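Local coordinates for protein metagenomic carboxyl esterase MGS0156 (Uncultured organism, PDB 5D8M) that probably hydrolyses carboxylic ester bonds, as expected of a carboxyl esterase, and probably adopts an alpha/beta-hydrolase-like fold, at residues A[43-48]-A[321-326]; A[141-146]-A[172-177]. One frame throughout, in Å; residues are numbered along the deposited sequence.

Contact 1 of 2, residues A[43-48]-A[321-326]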
loop_
_atom_site.group_PDB
_atom_site.type_symbol
_atom_site.label_atom_id
_atom_site.label_comp_id
_atom_site.label_asym_id
_atom_site.label_seq_id
_atom_site.Cartn_x
_atom_site.Cartn_y
_atom_site.Cartn_z
ATOM N N ALA A 43 6.402 18.292 -9.656
ATOM C CA ALA A 43 5.783 19.132 -10.687
ATOM C C ALA A 43 4.275 19.243 -10.500
ATOM O O ALA A 43 3.702 20.321 -10.687
ATOM C CB ALA A 43 6.100 18.582 -12.087
ATOM N N ILE A 44 3.640 18.128 -10.116
ATOM C CA ILE A 44 2.200 18.115 -9.852
ATOM C C ILE A 44 1.850 19.135 -8.774
ATOM O O ILE A 44 0.916 19.927 -8.922
ATOM C CB ILE A 44 1.712 16.691 -9.440
ATOM C CG1 ILE A 44 1.609 15.807 -10.692
ATOM C CG2 ILE A 44 0.356 16.744 -8.724
ATOM C CD1 ILE A 44 1.238 14.375 -10.403
HETATM N N MSE A 45 2.625 19.133 -7.699
HETATM C CA MSE A 45 2.342 20.020 -6.588
HETATM C C MSE A 45 2.698 21.453 -6.920
HETATM O O MSE A 45 2.040 22.367 -6.438
HETATM C CB MSE A 45 3.080 19.549 -5.348
HETATM C CG MSE A 45 2.607 18.164 -4.939
HETATM SE SE MSE A 45 3.575 17.393 -3.453
HETATM C CE MSE A 45 2.750 18.423 -2.008
ATOM N N ALA A 46 3.726 21.661 -7.738
ATOM C CA ALA A 46 4.041 23.031 -8.134
ATOM C C ALA A 46 2.934 23.550 -9.053
ATOM O O ALA A 46 2.610 24.731 -9.034
ATOM C CB ALA A 46 5.414 23.121 -8.816
ATOM N N ASP A 47 2.348 22.657 -9.843
ATOM C CA ASP A 47 1.358 23.061 -10.844
ATOM C C ASP A 47 -0.052 23.301 -10.274
ATOM O O ASP A 47 -0.722 24.240 -10.671
ATOM C CB ASP A 47 1.267 22.010 -11.955
ATOM C CG ASP A 47 0.234 22.374 -13.021
ATOM O OD1 ASP A 47 0.586 23.154 -13.929
ATOM O OD2 ASP A 47 -0.919 21.897 -12.958
ATOM N N HIS A 48 -0.533 22.428 -9.393
ATOM C CA HIS A 48 -1.892 22.597 -8.873
ATOM C C HIS A 48 -2.049 22.010 -7.475
ATOM O O HIS A 48 -3.132 21.563 -7.109
ATOM C CB HIS A 48 -2.934 21.984 -9.836
ATOM C CG HIS A 48 -2.708 20.532 -10.160
ATOM N ND1 HIS A 48 -1.958 20.113 -11.242
ATOM C CD2 HIS A 48 -3.166 19.402 -9.562
ATOM C CE1 HIS A 48 -1.943 18.790 -11.279
ATOM N NE2 HIS A 48 -2.678 18.335 -10.279
ATOM N N SER A 321 -1.943 13.890 8.312
ATOM C CA SER A 321 -1.770 14.820 7.199
ATOM C C SER A 321 -0.654 14.370 6.256
ATOM O O SER A 321 0.481 14.147 6.682
ATOM C CB SER A 321 -1.476 16.227 7.717
ATOM O OG SER A 321 -2.582 16.724 8.439
ATOM N N TYR A 322 -0.999 14.227 4.980
ATOM C CA TYR A 322 -0.038 13.903 3.931
ATOM C C TYR A 322 -0.703 14.262 2.596
ATOM O O TYR A 322 -1.924 14.165 2.481
ATOM C CB TYR A 322 0.370 12.413 3.940
ATOM C CG TYR A 322 1.450 12.132 2.930
ATOM C CD1 TYR A 322 2.788 12.445 3.206
ATOM C CD2 TYR A 322 1.141 11.612 1.676
ATOM C CE1 TYR A 322 3.781 12.224 2.270
ATOM C CE2 TYR A 322 2.129 11.403 0.729
ATOM C CZ TYR A 322 3.434 11.706 1.031
ATOM O OH TYR A 322 4.388 11.499 0.079
ATOM N N PRO A 323 0.081 14.679 1.582
ATOM C CA PRO A 323 -0.569 15.000 0.292
ATOM C C PRO A 323 -0.960 13.767 -0.527
ATOM O O PRO A 323 -0.386 13.517 -1.595
ATOM C CB PRO A 323 0.496 15.827 -0.446
ATOM C CG PRO A 323 1.802 15.389 0.148
ATOM C CD PRO A 323 1.476 15.148 1.621
ATOM N N ARG A 324 -1.933 13.007 -0.029
ATOM C CA ARG A 324 -2.456 11.827 -0.751
ATOM C C ARG A 324 -2.944 12.121 -2.195
ATOM O O ARG A 324 -2.650 11.323 -3.093
ATOM C CB ARG A 324 -3.592 11.162 0.080
ATOM C CG ARG A 324 -3.078 10.518 1.413
ATOM C CD ARG A 324 -4.230 9.978 2.270
ATOM N NE ARG A 324 -5.059 11.064 2.813
ATOM C CZ ARG A 324 -4.799 11.682 3.961
ATOM N NH1 ARG A 324 -5.590 12.651 4.388
ATOM N NH2 ARG A 324 -3.744 11.323 4.678
ATOM N N PRO A 325 -3.656 13.252 -2.441
ATOM C CA PRO A 325 -4.064 13.492 -3.832
ATOM C C PRO A 325 -2.887 13.604 -4.778
ATOM O O PRO A 325 -2.923 13.014 -5.863
ATOM C CB PRO A 325 -4.813 14.828 -3.763
ATOM C CG PRO A 325 -5.322 14.893 -2.324
ATOM C CD PRO A 325 -4.193 14.293 -1.535
ATOM N N ALA A 326 -1.855 14.341 -4.371
ATOM C CA ALA A 326 -0.681 14.488 -5.220
ATOM C C ALA A 326 -0.005 13.137 -5.416
ATOM O O ALA A 326 0.446 12.815 -6.529
ATOM C CB ALA A 326 0.278 15.477 -4.632
#
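The C-terminal end of helix 34-48 meets the start of helix 324-338 in a buried apolar contact, where Met45, a selenomethionine, lies against Ala326 and Pro323. Two separate parts of its side chain do the touching. The stem comes first, with Met45 CG 3.6 Å from Ala326 CB and SE a little farther from the same methyl. The methyl end then reaches the proline: Met45 CE stands 3.8 Å from both CB and CG of Pro323, and the two side chains cross at about a right angle. Extended as far as SE, the chain bends at its third torsion (chi3 76°), which carries CE over those two proline carbons. Ile44, one residue earlier, adds a looser approach, its CG2 4.3 Å from Ala326 CB, while the Ile44 side chain also packs on Glu329, Ala330 and Arg333 farther along helix 324-338. Pro323 holds the N-cap position and is the centre of an inverse gamma turn, in which Arg324 N bonds to Tyr322 O at 2.8 Å. Its CB points toward helix 34-48, and the ring meets the selenomethionine just where the chain enters the helix. Next to the contact, His48 ND1 donates to Asp47 OD2 over 2.7 Å, nearly straight (171°) and in the ring plane, on the anti lone pair of the carboxylate. His48 NE2 bonds in turn to Glu329, a polar tie between the two helices. With 160 Å² buried and apolar side-chain pairs between the segments, this is packing of helix 34-48 on the first turn of helix 324-338 in an alpha/beta fold built on a parallel sheet.

Contact 2 of 2, residues A[141-146]-A[172-177]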
loop_
_atom_site.group_PDB
_atom_site.type_symbol
_atom_site.label_atom_id
_atom_site.label_comp_id
_atom_site.label_asym_id
_atom_site.label_seq_id
_atom_site.Cartn_x
_atom_site.Cartn_y
_atom_site.Cartn_z
ATOM N N GLU A 141 -14.036 -11.013 -8.616
ATOM C CA GLU A 141 -15.408 -10.783 -9.082
ATOM C C GLU A 141 -15.667 -9.309 -9.441
ATOM O O GLU A 141 -16.423 -9.003 -10.366
ATOM C CB GLU A 141 -16.426 -11.233 -8.030
ATOM C CG GLU A 141 -16.368 -12.702 -7.680
ATOM C CD GLU A 141 -16.597 -13.611 -8.877
ATOM O OE1 GLU A 141 -15.982 -14.694 -8.908
ATOM O OE2 GLU A 141 -17.395 -13.256 -9.779
ATOM N N VAL A 142 -15.062 -8.399 -8.698
ATOM C CA VAL A 142 -15.238 -6.976 -8.965
ATOM C C VAL A 142 -14.652 -6.605 -10.334
ATOM O O VAL A 142 -15.323 -6.015 -11.167
ATOM C CB VAL A 142 -14.570 -6.086 -7.870
ATOM C CG1 VAL A 142 -14.482 -4.623 -8.352
ATOM C CG2 VAL A 142 -15.354 -6.169 -6.563
ATOM N N VAL A 143 -13.393 -6.958 -10.551
ATOM C CA VAL A 143 -12.710 -6.575 -11.780
ATOM C C VAL A 143 -13.384 -7.176 -13.013
ATOM O O VAL A 143 -13.486 -6.510 -14.059
ATOM C CB VAL A 143 -11.238 -6.964 -11.702
ATOM C CG1 VAL A 143 -10.537 -6.695 -13.036
ATOM C CG2 VAL A 143 -10.589 -6.167 -10.608
ATOM N N ALA A 144 -13.919 -8.392 -12.863
ATOM C CA ALA A 144 -14.669 -9.042 -13.929
ATOM C C ALA A 144 -15.848 -8.212 -14.423
ATOM O O ALA A 144 -16.299 -8.414 -15.544
ATOM C CB ALA A 144 -15.177 -10.425 -13.474
ATOM N N LYS A 145 -16.337 -7.286 -13.598
ATOM C CA LYS A 145 -17.508 -6.490 -13.947
ATOM C C LYS A 145 -17.155 -5.078 -14.423
ATOM O O LYS A 145 -18.036 -4.306 -14.768
ATOM C CB LYS A 145 -18.460 -6.407 -12.745
ATOM C CG LYS A 145 -19.040 -7.751 -12.336
ATOM C CD LYS A 145 -19.985 -7.583 -11.152
ATOM C CE LYS A 145 -20.548 -8.918 -10.680
ATOM N NZ LYS A 145 -19.506 -9.766 -10.068
ATOM N N LEU A 146 -15.874 -4.739 -14.408
ATOM C CA LEU A 146 -15.419 -3.422 -14.849
ATOM C C LEU A 146 -15.428 -3.400 -16.375
ATOM O O LEU A 146 -15.321 -4.452 -16.986
ATOM C CB LEU A 146 -14.026 -3.121 -14.287
ATOM C CG LEU A 146 -13.979 -2.873 -12.779
ATOM C CD1 LEU A 146 -12.572 -2.667 -12.276
ATOM C CD2 LEU A 146 -14.871 -1.676 -12.407
ATOM N N PRO A 172 -5.683 -16.664 -13.527
ATOM C CA PRO A 172 -5.034 -16.241 -14.775
ATOM C C PRO A 172 -5.868 -15.248 -15.587
ATOM O O PRO A 172 -5.310 -14.404 -16.271
ATOM C CB PRO A 172 -4.872 -17.553 -15.550
ATOM C CG PRO A 172 -4.822 -18.602 -14.496
ATOM C CD PRO A 172 -5.716 -18.130 -13.378
ATOM N N ASP A 173 -7.189 -15.343 -15.527
ATOM C CA ASP A 173 -8.002 -14.394 -16.271
ATOM C C ASP A 173 -7.902 -12.978 -15.679
ATOM O O ASP A 173 -7.948 -11.993 -16.418
ATOM C CB ASP A 173 -9.459 -14.856 -16.329
ATOM C CG ASP A 173 -10.045 -15.142 -14.956
ATOM O OD1 ASP A 173 -9.306 -15.596 -14.056
ATOM O OD2 ASP A 173 -11.263 -14.931 -14.781
ATOM N N LEU A 174 -7.756 -12.867 -14.356
ATOM C CA LEU A 174 -7.516 -11.558 -13.759
ATOM C C LEU A 174 -6.128 -11.037 -14.164
ATOM O O LEU A 174 -5.957 -9.865 -14.496
ATOM C CB LEU A 174 -7.635 -11.623 -12.236
ATOM C CG LEU A 174 -7.255 -10.330 -11.534
ATOM C CD1 LEU A 174 -8.225 -9.229 -11.981
ATOM C CD2 LEU A 174 -7.280 -10.491 -10.020
ATOM N N ALA A 175 -5.136 -11.910 -14.148
ATOM C CA ALA A 175 -3.780 -11.519 -14.552
ATOM C C ALA A 175 -3.780 -10.960 -15.967
ATOM O O ALA A 175 -3.189 -9.912 -16.237
ATOM C CB ALA A 175 -2.842 -12.696 -14.472
ATOM N N ALA A 176 -4.449 -11.665 -16.872
ATOM C CA ALA A 176 -4.510 -11.246 -18.275
ATOM C C ALA A 176 -5.240 -9.909 -18.433
ATOM O O ALA A 176 -5.034 -9.187 -19.392
ATOM C CB ALA A 176 -5.184 -12.309 -19.105
ATOM N N ARG A 177 -6.095 -9.592 -17.477
ATOM C CA ARG A 177 -6.893 -8.373 -17.499
ATOM C C ARG A 177 -6.142 -7.157 -16.905
ATOM O O ARG A 177 -6.518 -6.002 -17.116
ATOM C CB ARG A 177 -8.186 -8.624 -16.714
ATOM C CG ARG A 177 -9.153 -7.475 -16.653
ATOM C CD ARG A 177 -9.812 -7.234 -18.009
ATOM N NE ARG A 177 -10.623 -6.023 -17.963
ATOM C CZ ARG A 177 -10.156 -4.805 -18.234
ATOM N NH1 ARG A 177 -8.883 -4.644 -18.586
ATOM N NH2 ARG A 177 -10.964 -3.750 -18.154
HETATM O O HOH W 1 -13.243 -6.073 -16.835
#
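Leu174 and Arg177 of the short helix 172-177 close on Val143, at the end of helix 132-143. Earlier in the second segment, Asp173 OD2 is hydrogen-bonded to NE2 of His140, one residue before segment 141-146. Leu174 follows with the closest direct approach between the segments: its CD1 lies 3.6 Å from Val143 CG1 and 3.8 Å from Val143 CB, so one methyl rests against the branch point of the valine, the two side chains crossing at about a right angle. The leucine CG is anti to the backbone N (chi1 174°), an orientation that brings CD1 to the valine although the CB itself does not point there. Both residues also touch Phe154 of strand 151-157, and Leu174 reaches Ala167 and Leu168 of helix 159-170. The pair thus belongs to the helical layer packed on the parallel sheet of this alpha/beta fold, where helices 132-143 and 159-170 precede and follow strand 151-157. Arg177 comes last and uses its chain in two ways. Its CG lies 4.0 Å from Val143 CG1, and a bend at chi2 (71°) then carries the guanidinium past the valine toward the turn. There a water in the guanidinium plane accepts from Arg177 NE at 2.9 Å and donates to Val143 O at 2.8 Å and Leu146 O at 2.6 Å. Those carbonyls belong to the first and last residues of a type I beta turn, itself closed by Leu146 N to Val143 O at 3.0 Å. The other guanidinium nitrogens of Arg177 bond to the backbone, NH1 to Asp150 O and NH2, weakly, to Pro147 O.

From the N terminus, the chain first supplies helix 34-48, whose contact 1 partner comes only at residues 321-326, closing a loop of 272 residues that holds all strands of the parallel sheet but 31-32. Within that span lies contact 2, a local closure: only 25 residues, including strand 151-157 and helix 159-170, separate 141-146 from 172-177. The two loops therefore nest without crossing. Contact 1 ties an early helix to the C-terminal helix 324-338, whereas contact 2 brings together helices 132-143 and 172-177, which are not neighbours in the helix order. Their centres are 31 Å apart and their nearest atoms about 19 Å, so the two sites are spatially separate and do not touch.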